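Local coordinates for extracellular invertase (Aspergillus kawachii, PDB 5XH8), which catalyses, as a family 32 glycoside hydrolase, the release of fructose from beta-fructofuranosides such as sucrose, with high transfructosylation activity that can build fructooligosaccharides, at residues Gln224-Pro229 against Gly241-Asn246; Ser232-Gly237 against Asn307-Leu312; Gly237-Arg242 against Ala390-Ala395; Gly271-Asp276 against Ser317-Ala322; Met289-Gly294 against Gln412-Ser417. All coordinates share one frame; numbering follows the deposited sequence.

Contact 1 of 5, residues Gln224-Pro229 against Gly241-Asn246; sequences QWWHEP and GRWAFN
W226 drives the edge of its indole into one face of W243, a T-shaped pair whose six-membered rings stand perpendicular with centroids 5.0 Å apart. The touching atoms are W226 CZ2 and CH2, the latter 3.6 Å from W243 CZ3. Over the same face, but above the five-membered ring, lies the aliphatic part of E228: its CG sits 3.7 Å from that ring's centroid in a CH-pi contact, so W243 is shared between an aromatic edge and a methylene. E228 then bends at chi2 (-72°), which lays its carboxylate almost parallel to the W243 ring and turns OE2 back to W226. There W226 NE1 donates a 2.8 Å hydrogen bond to E228 OE2, reaching it on the anti side. This bond ties together the two residues that press on W243, and it gives a buried indole N-H a carboxylate oxygen as acceptor. Packing is tight where W226 and E228 CG meet W243; the looser part is the partly exposed side of E228 and P229, which lies at the surface. The pair fills the seam between two blades of the beta-propeller: W226 lies at the corner near the end of strand 219-227, W243 belongs to the connection leading to strand 247-248, and V292 of strand 286-298 lies against both indoles, with F304 and P306 of strand 302-311 closing on W226.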
# COMPACT_ATOMS: atom_id res chain seq x y z
N GLN A 224 3.47 -10.32 -17.96
CA GLN A 224 4.92 -10.41 -18.09
C GLN A 224 5.32 -10.42 -19.55
O GLN A 224 5.57 -11.48 -20.12
CB GLN A 224 5.43 -11.68 -17.43
CG GLN A 224 5.21 -11.67 -15.93
CD GLN A 224 5.42 -13.02 -15.34
OE1 GLN A 224 4.45 -13.70 -14.96
NE2 GLN A 224 6.67 -13.43 -15.24
N TRP A 225 5.41 -9.24 -20.16
CA TRP A 225 5.63 -9.16 -21.59
C TRP A 225 6.97 -9.79 -22.00
O TRP A 225 7.12 -10.20 -23.14
CB TRP A 225 5.45 -7.72 -22.11
CG TRP A 225 6.66 -6.88 -22.12
CD1 TRP A 225 7.57 -6.71 -21.10
CD2 TRP A 225 7.13 -6.09 -23.20
NE1 TRP A 225 8.59 -5.88 -21.49
CE2 TRP A 225 8.35 -5.47 -22.77
CE3 TRP A 225 6.67 -5.84 -24.50
CZ2 TRP A 225 9.09 -4.62 -23.61
CZ3 TRP A 225 7.41 -4.98 -25.32
CH2 TRP A 225 8.60 -4.38 -24.87
N TRP A 226 7.94 -9.85 -21.08
CA TRP A 226 9.18 -10.58 -21.29
C TRP A 226 9.55 -11.27 -19.99
O TRP A 226 9.59 -10.63 -18.92
CB TRP A 226 10.32 -9.65 -21.75
CG TRP A 226 11.64 -10.35 -21.98
CD1 TRP A 226 11.82 -11.61 -22.50
CD2 TRP A 226 12.95 -9.82 -21.75
NE1 TRP A 226 13.15 -11.92 -22.56
CE2 TRP A 226 13.88 -10.84 -22.11
CE3 TRP A 226 13.43 -8.60 -21.26
CZ2 TRP A 226 15.26 -10.67 -22.00
CZ3 TRP A 226 14.82 -8.44 -21.13
CH2 TRP A 226 15.72 -9.47 -21.51
N HIS A 227 9.78 -12.58 -20.06
CA HIS A 227 10.23 -13.34 -18.92
C HIS A 227 11.09 -14.50 -19.41
O HIS A 227 10.94 -14.93 -20.54
CB HIS A 227 9.03 -13.82 -18.08
CG HIS A 227 8.13 -14.76 -18.82
ND1 HIS A 227 8.29 -16.13 -18.78
CD2 HIS A 227 7.10 -14.52 -19.67
CE1 HIS A 227 7.37 -16.70 -19.54
NE2 HIS A 227 6.65 -15.75 -20.10
N GLU A 228 12.00 -14.97 -18.58
CA GLU A 228 12.90 -16.06 -18.93
C GLU A 228 13.02 -16.97 -17.73
O GLU A 228 12.84 -16.52 -16.59
CB GLU A 228 14.29 -15.53 -19.28
CG GLU A 228 14.34 -14.58 -20.46
CD GLU A 228 14.12 -15.27 -21.80
OE1 GLU A 228 14.10 -16.51 -21.86
OE2 GLU A 228 13.96 -14.54 -22.79
N PRO A 229 13.31 -18.27 -17.97
CA PRO A 229 13.53 -19.20 -16.86
C PRO A 229 14.73 -18.82 -16.01
O PRO A 229 15.72 -18.29 -16.53
CB PRO A 229 13.82 -20.55 -17.57
CG PRO A 229 13.24 -20.41 -18.92
CD PRO A 229 13.39 -18.95 -19.28
N GLY A 241 25.95 -12.66 -21.39
CA GLY A 241 25.91 -13.04 -19.99
C GLY A 241 24.84 -14.06 -19.74
O GLY A 241 24.68 -15.00 -20.53
N ARG A 242 24.11 -13.88 -18.64
CA ARG A 242 22.95 -14.69 -18.32
C ARG A 242 21.75 -13.82 -17.97
O ARG A 242 21.89 -12.67 -17.51
CB ARG A 242 23.25 -15.66 -17.18
CG ARG A 242 24.55 -16.45 -17.29
CD ARG A 242 24.57 -17.61 -16.31
NE ARG A 242 23.60 -18.64 -16.70
CZ ARG A 242 23.82 -19.64 -17.57
NH1 ARG A 242 24.99 -19.81 -18.17
NH2 ARG A 242 22.84 -20.49 -17.87
N TRP A 243 20.56 -14.36 -18.22
CA TRP A 243 19.32 -13.76 -17.76
C TRP A 243 19.27 -13.80 -16.23
O TRP A 243 18.66 -12.94 -15.61
CB TRP A 243 18.11 -14.47 -18.36
CG TRP A 243 18.05 -14.50 -19.89
CD1 TRP A 243 17.74 -15.59 -20.67
CD2 TRP A 243 18.28 -13.41 -20.80
NE1 TRP A 243 17.76 -15.25 -22.01
CE2 TRP A 243 18.09 -13.92 -22.12
CE3 TRP A 243 18.63 -12.06 -20.65
CZ2 TRP A 243 18.23 -13.12 -23.26
CZ3 TRP A 243 18.78 -11.26 -21.78
CH2 TRP A 243 18.57 -11.79 -23.07
N ALA A 244 19.89 -14.83 -15.64
CA ALA A 244 20.26 -14.84 -14.24
C ALA A 244 19.02 -14.86 -13.33
O ALA A 244 17.96 -15.39 -13.74
CB ALA A 244 21.23 -13.70 -13.94
N PHE A 245 19.12 -14.32 -12.12
CA PHE A 245 18.05 -14.55 -11.12
C PHE A 245 17.03 -13.44 -10.95
O PHE A 245 16.01 -13.65 -10.29
CB PHE A 245 18.69 -14.88 -9.80
CG PHE A 245 19.45 -16.18 -9.81
CD1 PHE A 245 20.78 -16.22 -10.21
CD2 PHE A 245 18.84 -17.36 -9.40
CE1 PHE A 245 21.49 -17.41 -10.20
CE2 PHE A 245 19.55 -18.57 -9.39
CZ PHE A 245 20.88 -18.59 -9.79
N ASN A 246 17.28 -12.28 -11.53
CA ASN A 246 16.40 -11.12 -11.37
C ASN A 246 16.80 -10.05 -12.37
O ASN A 246 17.98 -9.88 -12.62
CB ASN A 246 16.53 -10.57 -9.93
CG ASN A 246 15.51 -9.50 -9.63
OD1 ASN A 246 14.30 -9.76 -9.63
ND2 ASN A 246 15.99 -8.30 -9.35

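Contact 2 of 5, residues Ser232-Gly237 against Asn307-Leu312; sequences STWGNG and NMAGFL
W234 NE1 lies 3.6 Å from A309 N, but its hydrogen bond goes to A395 O, beyond the two segments. With that bond fixing its rotation, the indole stretches across the backbone of residues 307-309, and what it meets there is chiefly main chain. W234 CZ2 comes within 3.5 Å of the carbonyl carbon of N307, an oblique approach in which the peptide joining N307 to M308 passes by the benzene half of the indole. A309 supplies the one side chain directed at the ring. Its CB stands over a face of the five-membered ring, 4.1 Å from the centroid and 20° off the normal, a CH-pi contact displaced toward CD1. W234 can reach this far because its CG is anti to the backbone N (chi1 -176°), throwing the indole outward from the loop. The loop itself is pinched by a type II' beta turn from W234 to G237, closed by a 3.2 Å bond from G237 N to W234 O, with G235 taking the positive-phi second position. G235 N also binds a glycerol molecule, probably from the crystallisation liquor, which touches the partly exposed W234. M308 directs its side chain to the other side of the strand, against S293. The tryptophan thus lies against strand 302-311, the last of its propeller blade and the antiparallel neighbour of strand 286-298, while S232 pairs through its backbone with W243 in the same interblade connection.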
# COMPACT_ATOMS: atom_id res chain seq x y z
N SER A 232 18.68 -18.83 -16.96
CA SER A 232 18.84 -19.19 -18.34
C SER A 232 19.73 -18.14 -18.98
O SER A 232 20.13 -17.14 -18.34
CB SER A 232 17.47 -19.29 -19.03
OG SER A 232 16.72 -18.10 -18.90
N THR A 233 20.08 -18.37 -20.24
CA THR A 233 21.02 -17.51 -20.96
C THR A 233 20.68 -17.40 -22.45
O THR A 233 20.07 -18.31 -23.01
CB THR A 233 22.45 -18.00 -20.77
OG1 THR A 233 23.34 -17.05 -21.35
CG2 THR A 233 22.66 -19.39 -21.45
N TRP A 234 21.05 -16.27 -23.06
CA TRP A 234 20.97 -16.10 -24.51
C TRP A 234 22.07 -16.96 -25.16
O TRP A 234 23.26 -16.87 -24.76
CB TRP A 234 21.17 -14.64 -24.89
CG TRP A 234 21.02 -14.36 -26.34
CD1 TRP A 234 21.98 -13.87 -27.18
CD2 TRP A 234 19.85 -14.58 -27.13
NE1 TRP A 234 21.47 -13.76 -28.45
CE2 TRP A 234 20.17 -14.18 -28.45
CE3 TRP A 234 18.56 -15.05 -26.85
CZ2 TRP A 234 19.23 -14.24 -29.50
CZ3 TRP A 234 17.63 -15.11 -27.89
CH2 TRP A 234 17.97 -14.71 -29.20
N GLY A 235 21.67 -17.78 -26.14
CA GLY A 235 22.60 -18.73 -26.77
C GLY A 235 23.17 -19.69 -25.74
O GLY A 235 22.42 -20.30 -24.99
N ASN A 236 24.48 -19.78 -25.66
CA ASN A 236 25.16 -20.64 -24.67
C ASN A 236 25.94 -19.86 -23.61
O ASN A 236 26.84 -20.42 -22.97
CB ASN A 236 26.11 -21.59 -25.39
CG ASN A 236 27.23 -20.86 -26.12
OD1 ASN A 236 27.36 -19.63 -26.04
ND2 ASN A 236 28.03 -21.61 -26.85
N GLY A 237 25.61 -18.58 -23.41
CA GLY A 237 26.25 -17.78 -22.36
C GLY A 237 27.49 -17.04 -22.82
O GLY A 237 28.17 -16.44 -22.00
N ASN A 307 15.72 -11.42 -30.35
CA ASN A 307 16.41 -11.97 -31.53
C ASN A 307 17.92 -11.77 -31.55
O ASN A 307 18.60 -12.39 -32.38
CB ASN A 307 15.78 -11.45 -32.83
CG ASN A 307 15.59 -9.96 -32.83
OD1 ASN A 307 16.41 -9.20 -32.29
ND2 ASN A 307 14.49 -9.52 -33.41
N MET A 308 18.44 -10.91 -30.67
CA MET A 308 19.87 -10.79 -30.43
C MET A 308 20.10 -10.01 -29.12
O MET A 308 19.20 -9.32 -28.63
CB MET A 308 20.59 -10.10 -31.61
CG MET A 308 20.00 -8.75 -32.03
SD MET A 308 20.88 -7.94 -33.38
CE MET A 308 20.02 -6.39 -33.57
N ALA A 309 21.30 -10.13 -28.57
CA ALA A 309 21.61 -9.49 -27.29
C ALA A 309 23.11 -9.40 -27.08
O ALA A 309 23.90 -10.19 -27.65
CB ALA A 309 20.96 -10.26 -26.15
N GLY A 310 23.50 -8.42 -26.26
CA GLY A 310 24.90 -8.17 -25.95
C GLY A 310 25.02 -7.38 -24.68
O GLY A 310 24.06 -7.30 -23.90
N PHE A 311 26.20 -6.79 -24.47
CA PHE A 311 26.46 -5.95 -23.31
C PHE A 311 26.45 -4.49 -23.74
O PHE A 311 27.06 -4.13 -24.75
CB PHE A 311 27.81 -6.29 -22.67
CG PHE A 311 27.79 -7.51 -21.82
CD1 PHE A 311 27.89 -8.78 -22.39
CD2 PHE A 311 27.70 -7.42 -20.42
CE1 PHE A 311 27.89 -9.91 -21.60
CE2 PHE A 311 27.70 -8.56 -19.63
CZ PHE A 311 27.80 -9.81 -20.22
N LEU A 312 25.72 -3.65 -23.01
CA LEU A 312 25.86 -2.21 -23.13
C LEU A 312 27.23 -1.75 -22.56
O LEU A 312 27.82 -0.74 -23.03
CB LEU A 312 24.70 -1.52 -22.42
CG LEU A 312 24.67 0.00 -22.42
CD1 LEU A 312 24.70 0.58 -23.83
CD2 LEU A 312 23.45 0.46 -21.67

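Contact 3 of 5, residues Gly237-Arg242 against Ala390-Ala395; sequences GTWAGR and ARESGA
Two torsions bring W239 and E392 together: E392 is fully extended, with CG anti to the backbone N (chi1 -176°), while W239 holds its CG anti to the carbonyl carbon, so that the pyrrole edge of the indole faces the oncoming carboxylate. W239 NE1 donates a nearly straight hydrogen bond of 3.0 Å to E392 OE1. The oxygen lies in the plane of the indole, yet the N-H reaches it from above the carboxylate plane, and the two planes are turned 68° apart. A395 settles its CB over one face of the indole, 3.9 Å from the centroid of the five-membered ring, while T238 CG2 rests on the opposite face. A water molecule stitches the backbones alongside, 2.8 Å from both W239 N and G394 O. The setting is a loop of the propeller meeting the turn after helix 388-391, close to the C-terminal domain: K523 makes a cation-pi contact with W239, and R525 forms a salt bridge with E392 OE2. With an arginine on one oxygen and an indole N-H on the other, the E392 carboxylate is probably kept ionised.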
# COMPACT_ATOMS: atom_id res chain seq x y z
N GLY A 237 25.61 -18.58 -23.41
CA GLY A 237 26.25 -17.78 -22.36
C GLY A 237 27.49 -17.04 -22.82
O GLY A 237 28.17 -16.44 -22.00
N THR A 238 27.77 -17.06 -24.12
CA THR A 238 29.00 -16.48 -24.64
C THR A 238 28.87 -14.98 -24.81
O THR A 238 29.76 -14.25 -24.42
CB THR A 238 29.38 -17.09 -26.02
OG1 THR A 238 29.43 -18.52 -25.90
CG2 THR A 238 30.72 -16.60 -26.50
N TRP A 239 27.79 -14.53 -25.44
CA TRP A 239 27.71 -13.16 -25.96
C TRP A 239 26.92 -12.14 -25.10
O TRP A 239 27.06 -10.94 -25.29
CB TRP A 239 27.14 -13.19 -27.39
CG TRP A 239 28.01 -14.00 -28.33
CD1 TRP A 239 27.80 -15.29 -28.76
CD2 TRP A 239 29.26 -13.58 -28.93
NE1 TRP A 239 28.83 -15.69 -29.60
CE2 TRP A 239 29.73 -14.67 -29.72
CE3 TRP A 239 30.01 -12.40 -28.88
CZ2 TRP A 239 30.93 -14.60 -30.44
CZ3 TRP A 239 31.20 -12.34 -29.61
CH2 TRP A 239 31.65 -13.43 -30.37
N ALA A 240 26.07 -12.62 -24.19
CA ALA A 240 25.14 -11.75 -23.47
C ALA A 240 24.88 -12.21 -22.05
O ALA A 240 23.75 -12.16 -21.55
CB ALA A 240 23.86 -11.61 -24.25
N GLY A 241 25.95 -12.66 -21.39
CA GLY A 241 25.91 -13.04 -19.99
C GLY A 241 24.84 -14.06 -19.74
O GLY A 241 24.68 -15.00 -20.53
N ARG A 242 24.11 -13.88 -18.64
CA ARG A 242 22.95 -14.69 -18.32
C ARG A 242 21.75 -13.82 -17.97
O ARG A 242 21.89 -12.67 -17.51
CB ARG A 242 23.25 -15.66 -17.18
CG ARG A 242 24.55 -16.45 -17.29
CD ARG A 242 24.57 -17.61 -16.31
NE ARG A 242 23.60 -18.64 -16.70
CZ ARG A 242 23.82 -19.64 -17.57
NH1 ARG A 242 24.99 -19.81 -18.17
NH2 ARG A 242 22.84 -20.49 -17.87
N ALA A 390 29.94 -15.03 -39.32
CA ALA A 390 28.81 -14.13 -39.53
C ALA A 390 27.45 -14.75 -39.18
O ALA A 390 26.55 -14.03 -38.77
CB ALA A 390 28.79 -13.62 -40.96
N ARG A 391 27.33 -16.07 -39.34
CA ARG A 391 26.04 -16.78 -39.23
C ARG A 391 25.77 -17.37 -37.85
O ARG A 391 24.70 -17.92 -37.64
CB ARG A 391 25.96 -17.92 -40.28
CG ARG A 391 25.80 -17.46 -41.71
CD ARG A 391 24.36 -17.11 -42.05
NE ARG A 391 24.26 -16.52 -43.38
CZ ARG A 391 23.13 -16.11 -43.94
NH1 ARG A 391 21.98 -16.20 -43.29
NH2 ARG A 391 23.15 -15.59 -45.17
N GLU A 392 26.71 -17.26 -36.91
CA GLU A 392 26.53 -17.85 -35.59
C GLU A 392 25.26 -17.27 -34.97
O GLU A 392 24.99 -16.08 -35.13
CB GLU A 392 27.75 -17.57 -34.72
CG GLU A 392 27.71 -18.21 -33.35
CD GLU A 392 29.05 -18.12 -32.63
OE1 GLU A 392 29.05 -18.14 -31.39
OE2 GLU A 392 30.10 -18.02 -33.30
N SER A 393 24.47 -18.12 -34.33
CA SER A 393 23.20 -17.69 -33.73
C SER A 393 23.39 -17.56 -32.21
O SER A 393 24.40 -17.99 -31.65
CB SER A 393 22.11 -18.70 -34.06
OG SER A 393 22.45 -19.93 -33.46
N GLY A 394 22.42 -16.97 -31.53
CA GLY A 394 22.52 -16.74 -30.09
C GLY A 394 23.65 -15.78 -29.77
O GLY A 394 24.33 -15.95 -28.76
N ALA A 395 23.84 -14.79 -30.64
CA ALA A 395 24.95 -13.86 -30.56
C ALA A 395 24.41 -12.44 -30.53
O ALA A 395 23.22 -12.24 -30.27
CB ALA A 395 25.90 -14.08 -31.73
O HOH W 1 25.51 -15.92 -26.22

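Contact 4 of 5, residues Gly271-Asp276 against Ser317-Ala322; sequences GTEGSD and SSYAAA. With NA (sodium ion), chain B.
The phenol ring of Y319 has the backbone N of T272 at its edge, close to its plane, whereas G271 CA approaches obliquely, 3.3 Å from Y319 CE1; H287 adds an edge-to-face ring contact from outside. These residues belong to successive blades of the GH32 beta-propeller, whose strands 271-274 and 318-322 run at 148° to each other, 7.0 Å apart at closest approach. G271 has no side chain on the side where Y319 comes in, which lets the ring come up close to the main chain; a CB there would run into it. The hydroxyl end passes on toward E273, and Y319 OH is 3.4 Å from E273 CG. The two side chains cross at about a right angle. The polar end of Y319 is satisfied by a hydrogen bond to E248 OE1, while the E273 carboxylate turns to T284 and N246. Buried throughout, the contact fastens the blade of strand 265-274 to strand 318-326. One residue before the tyrosine, the chain supports a sodium ion that also takes the carbonyl oxygens of H287, G315 and F316. S318 O binds it at 2.4 Å, the same distance as the water that completes its five ligands.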
# COMPACT_ATOMS: atom_id res chain seq x y z
N GLY A 271 19.80 -4.69 -16.21
CA GLY A 271 20.78 -5.32 -15.35
C GLY A 271 20.26 -6.71 -15.02
O GLY A 271 19.07 -6.89 -14.79
N THR A 272 21.16 -7.69 -14.98
CA THR A 272 20.78 -9.01 -14.47
C THR A 272 21.64 -9.35 -13.26
O THR A 272 22.85 -9.09 -13.25
CB THR A 272 20.87 -10.13 -15.55
OG1 THR A 272 22.22 -10.53 -15.77
CG2 THR A 272 20.27 -9.66 -16.83
N GLU A 273 20.99 -9.91 -12.24
CA GLU A 273 21.63 -10.27 -10.99
C GLU A 273 21.97 -11.76 -11.02
O GLU A 273 21.06 -12.61 -10.97
CB GLU A 273 20.73 -9.96 -9.79
CG GLU A 273 20.37 -8.49 -9.65
CD GLU A 273 19.84 -8.17 -8.26
OE1 GLU A 273 20.66 -8.19 -7.31
OE2 GLU A 273 18.62 -7.97 -8.14
N GLY A 274 23.27 -12.05 -11.10
CA GLY A 274 23.79 -13.41 -11.17
C GLY A 274 24.45 -13.91 -9.91
O GLY A 274 24.72 -13.16 -8.95
N SER A 275 24.70 -15.22 -9.92
CA SER A 275 25.24 -15.92 -8.77
C SER A 275 25.90 -17.20 -9.24
O SER A 275 25.45 -17.77 -10.22
CB SER A 275 24.10 -16.29 -7.84
OG SER A 275 24.58 -16.83 -6.62
N ASP A 276 26.94 -17.65 -8.54
CA ASP A 276 27.34 -19.06 -8.58
C ASP A 276 26.37 -19.87 -7.75
O ASP A 276 25.64 -19.32 -6.94
CB ASP A 276 28.72 -19.25 -7.98
CG ASP A 276 29.74 -18.43 -8.68
OD1 ASP A 276 29.86 -18.57 -9.92
OD2 ASP A 276 30.40 -17.63 -7.98
N SER A 317 32.03 -3.64 -12.96
CA SER A 317 31.39 -2.64 -12.10
C SER A 317 30.36 -1.77 -12.84
O SER A 317 29.77 -0.87 -12.24
CB SER A 317 32.48 -1.76 -11.44
OG SER A 317 33.32 -2.55 -10.60
N SER A 318 30.15 -2.04 -14.12
CA SER A 318 29.20 -1.33 -14.96
C SER A 318 27.82 -1.94 -14.82
O SER A 318 27.70 -3.15 -14.94
CB SER A 318 29.61 -1.42 -16.42
OG SER A 318 30.85 -0.81 -16.63
N TYR A 319 26.79 -1.12 -14.61
CA TYR A 319 25.45 -1.62 -14.29
C TYR A 319 24.37 -0.53 -14.35
O TYR A 319 24.68 0.64 -14.56
CB TYR A 319 25.46 -2.27 -12.90
CG TYR A 319 24.35 -3.27 -12.63
CD1 TYR A 319 24.19 -4.41 -13.45
CD2 TYR A 319 23.51 -3.13 -11.53
CE1 TYR A 319 23.22 -5.34 -13.18
CE2 TYR A 319 22.51 -4.04 -11.28
CZ TYR A 319 22.37 -5.16 -12.11
OH TYR A 319 21.36 -6.08 -11.90
N ALA A 320 23.11 -0.94 -14.23
CA ALA A 320 22.01 -0.05 -13.86
C ALA A 320 21.77 1.08 -14.82
O ALA A 320 21.37 2.15 -14.40
CB ALA A 320 22.24 0.51 -12.45
N ALA A 321 22.00 0.85 -16.12
CA ALA A 321 21.90 1.95 -17.07
C ALA A 321 20.51 2.57 -17.12
O ALA A 321 19.50 1.86 -17.08
CB ALA A 321 22.35 1.53 -18.45
N ALA A 322 20.48 3.90 -17.16
CA ALA A 322 19.27 4.64 -17.37
C ALA A 322 19.48 5.57 -18.53
O ALA A 322 20.39 6.42 -18.53
CB ALA A 322 18.87 5.43 -16.14
NA NA B . 28.75 -5.29 -15.05
O HOH W 2 28.32 -5.83 -17.36

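Contact 5 of 5, residues Met289-Gly294 against Gln412-Ser417; sequences MLWVSG and QTLGIS
Strands 289-294 and 412-417, here bringing W291 against L414, run roughly antiparallel at 139° and pass 8.3 Å apart, too far for backbone pairing, so it is mainly side chains that bridge the gap. This is blade-on-blade packing in the five-bladed beta-propeller of family 32: the two strands belong to different sheets, and the indole of W291 is wedged between them. W291 takes the crowded position at chi1 (68°), its CG between the backbone N and the carbonyl carbon, which swings the ring out to lie along the facing strand. L414 slides past it in the opposite direction. Its CB stands over the centre of the six-membered ring, 3.6 Å from the centroid and only 9° off the normal, a CH-pi contact, while the CD2 branch settles over the pyrrole half. T413 approaches obliquely, with OG1 3.7 Å from W291 CZ2; that hydroxyl is hydrogen-bonded to the carbonyl O of S396, so its contact with the indole is one of packing. I416 CD1 lies more loosely near W291 CD1, likewise oblique to the ring. All four residues are buried, and the tightest point is L414 CD2, 3.4 Å from W291 CG.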
# COMPACT_ATOMS: atom_id res chain seq x y z
N MET A 289 25.38 -5.96 -17.50
CA MET A 289 24.73 -4.78 -18.08
C MET A 289 24.43 -5.04 -19.55
O MET A 289 25.25 -4.77 -20.44
CB MET A 289 25.60 -3.53 -17.93
CG MET A 289 24.90 -2.22 -18.26
SD MET A 289 23.30 -2.00 -17.44
CE MET A 289 22.12 -2.18 -18.79
N LEU A 290 23.24 -5.58 -19.78
CA LEU A 290 22.85 -6.12 -21.10
C LEU A 290 21.94 -5.20 -21.92
O LEU A 290 21.22 -4.35 -21.38
CB LEU A 290 22.17 -7.47 -20.91
CG LEU A 290 22.85 -8.54 -20.08
CD1 LEU A 290 21.99 -9.80 -19.99
CD2 LEU A 290 24.21 -8.88 -20.66
N TRP A 291 22.02 -5.37 -23.24
CA TRP A 291 21.02 -4.86 -24.19
C TRP A 291 20.42 -6.05 -24.94
O TRP A 291 21.06 -7.12 -25.06
CB TRP A 291 21.60 -3.83 -25.17
CG TRP A 291 22.60 -4.40 -26.18
CD1 TRP A 291 23.96 -4.38 -26.06
CD2 TRP A 291 22.32 -5.07 -27.42
NE1 TRP A 291 24.55 -4.98 -27.15
CE2 TRP A 291 23.57 -5.41 -28.01
CE3 TRP A 291 21.13 -5.40 -28.11
CZ2 TRP A 291 23.68 -6.10 -29.25
CZ3 TRP A 291 21.24 -6.10 -29.36
CH2 TRP A 291 22.51 -6.44 -29.90
N VAL A 292 19.18 -5.88 -25.42
CA VAL A 292 18.43 -6.96 -26.08
C VAL A 292 17.54 -6.36 -27.14
O VAL A 292 16.81 -5.40 -26.86
CB VAL A 292 17.53 -7.75 -25.12
CG1 VAL A 292 16.97 -9.00 -25.80
CG2 VAL A 292 18.28 -8.15 -23.86
N SER A 293 17.61 -6.94 -28.34
CA SER A 293 16.72 -6.59 -29.45
C SER A 293 15.62 -7.63 -29.50
O SER A 293 15.87 -8.78 -29.21
CB SER A 293 17.49 -6.62 -30.79
OG SER A 293 16.61 -6.34 -31.88
N GLY A 294 14.42 -7.23 -29.86
CA GLY A 294 13.35 -8.19 -29.99
C GLY A 294 12.17 -7.72 -30.80
O GLY A 294 11.99 -6.52 -31.05
N GLN A 412 23.30 -6.64 -38.66
CA GLN A 412 22.65 -5.62 -37.84
C GLN A 412 22.98 -5.88 -36.37
O GLN A 412 23.01 -7.03 -35.93
CB GLN A 412 21.14 -5.70 -38.05
CG GLN A 412 20.35 -4.52 -37.51
CD GLN A 412 18.87 -4.85 -37.36
OE1 GLN A 412 18.48 -5.76 -36.64
NE2 GLN A 412 18.05 -4.10 -38.05
N THR A 413 23.22 -4.80 -35.63
CA THR A 413 23.51 -4.88 -34.20
C THR A 413 23.20 -3.54 -33.53
O THR A 413 22.79 -2.56 -34.20
CB THR A 413 24.98 -5.27 -33.95
OG1 THR A 413 25.17 -5.65 -32.59
CG2 THR A 413 25.92 -4.15 -34.28
N LEU A 414 23.38 -3.48 -32.22
CA LEU A 414 23.19 -2.22 -31.50
C LEU A 414 24.46 -1.36 -31.61
O LEU A 414 25.56 -1.80 -31.24
CB LEU A 414 22.84 -2.45 -30.02
CG LEU A 414 22.59 -1.16 -29.22
CD1 LEU A 414 21.28 -0.51 -29.66
CD2 LEU A 414 22.60 -1.41 -27.72
N GLY A 415 24.28 -0.16 -32.11
CA GLY A 415 25.34 0.85 -32.16
C GLY A 415 25.44 1.56 -30.82
O GLY A 415 24.42 2.03 -30.28
N ILE A 416 26.66 1.60 -30.28
CA ILE A 416 27.00 2.24 -29.00
C ILE A 416 28.14 3.21 -29.29
O ILE A 416 29.23 2.78 -29.66
CB ILE A 416 27.46 1.18 -27.94
CG1 ILE A 416 26.42 0.07 -27.78
CG2 ILE A 416 27.76 1.87 -26.61
CD1 ILE A 416 26.87 -1.13 -26.98
N SER A 417 27.91 4.51 -29.11
CA SER A 417 28.94 5.52 -29.29
C SER A 417 28.79 6.64 -28.26
O SER A 417 27.72 6.83 -27.69
CB SER A 417 28.85 6.11 -30.71
OG SER A 417 27.57 6.68 -30.89

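Followed from the N terminus, the chain first closes a short loop at contact 1, whose 11 intervening residues carry the first segment of contact 2 and the start of that of contact 3. Contact 2 crosses contact 1 and also contacts 3 and 4, returning after 69 residues to strand 302-311. Contact 3 shares G241 and R242 with contact 1 and spans 147 residues, enclosing contact 4. Contact 5 crosses contacts 2, 3 and 4. Contact 1 joins the blade of strand 219-227 to the next connection, contacts 4 and 5 join that next blade to its successor, contact 2 sets the intervening loop on strand 302-311, and contact 3 on the turn after helix 388-391, near the C-terminal domain.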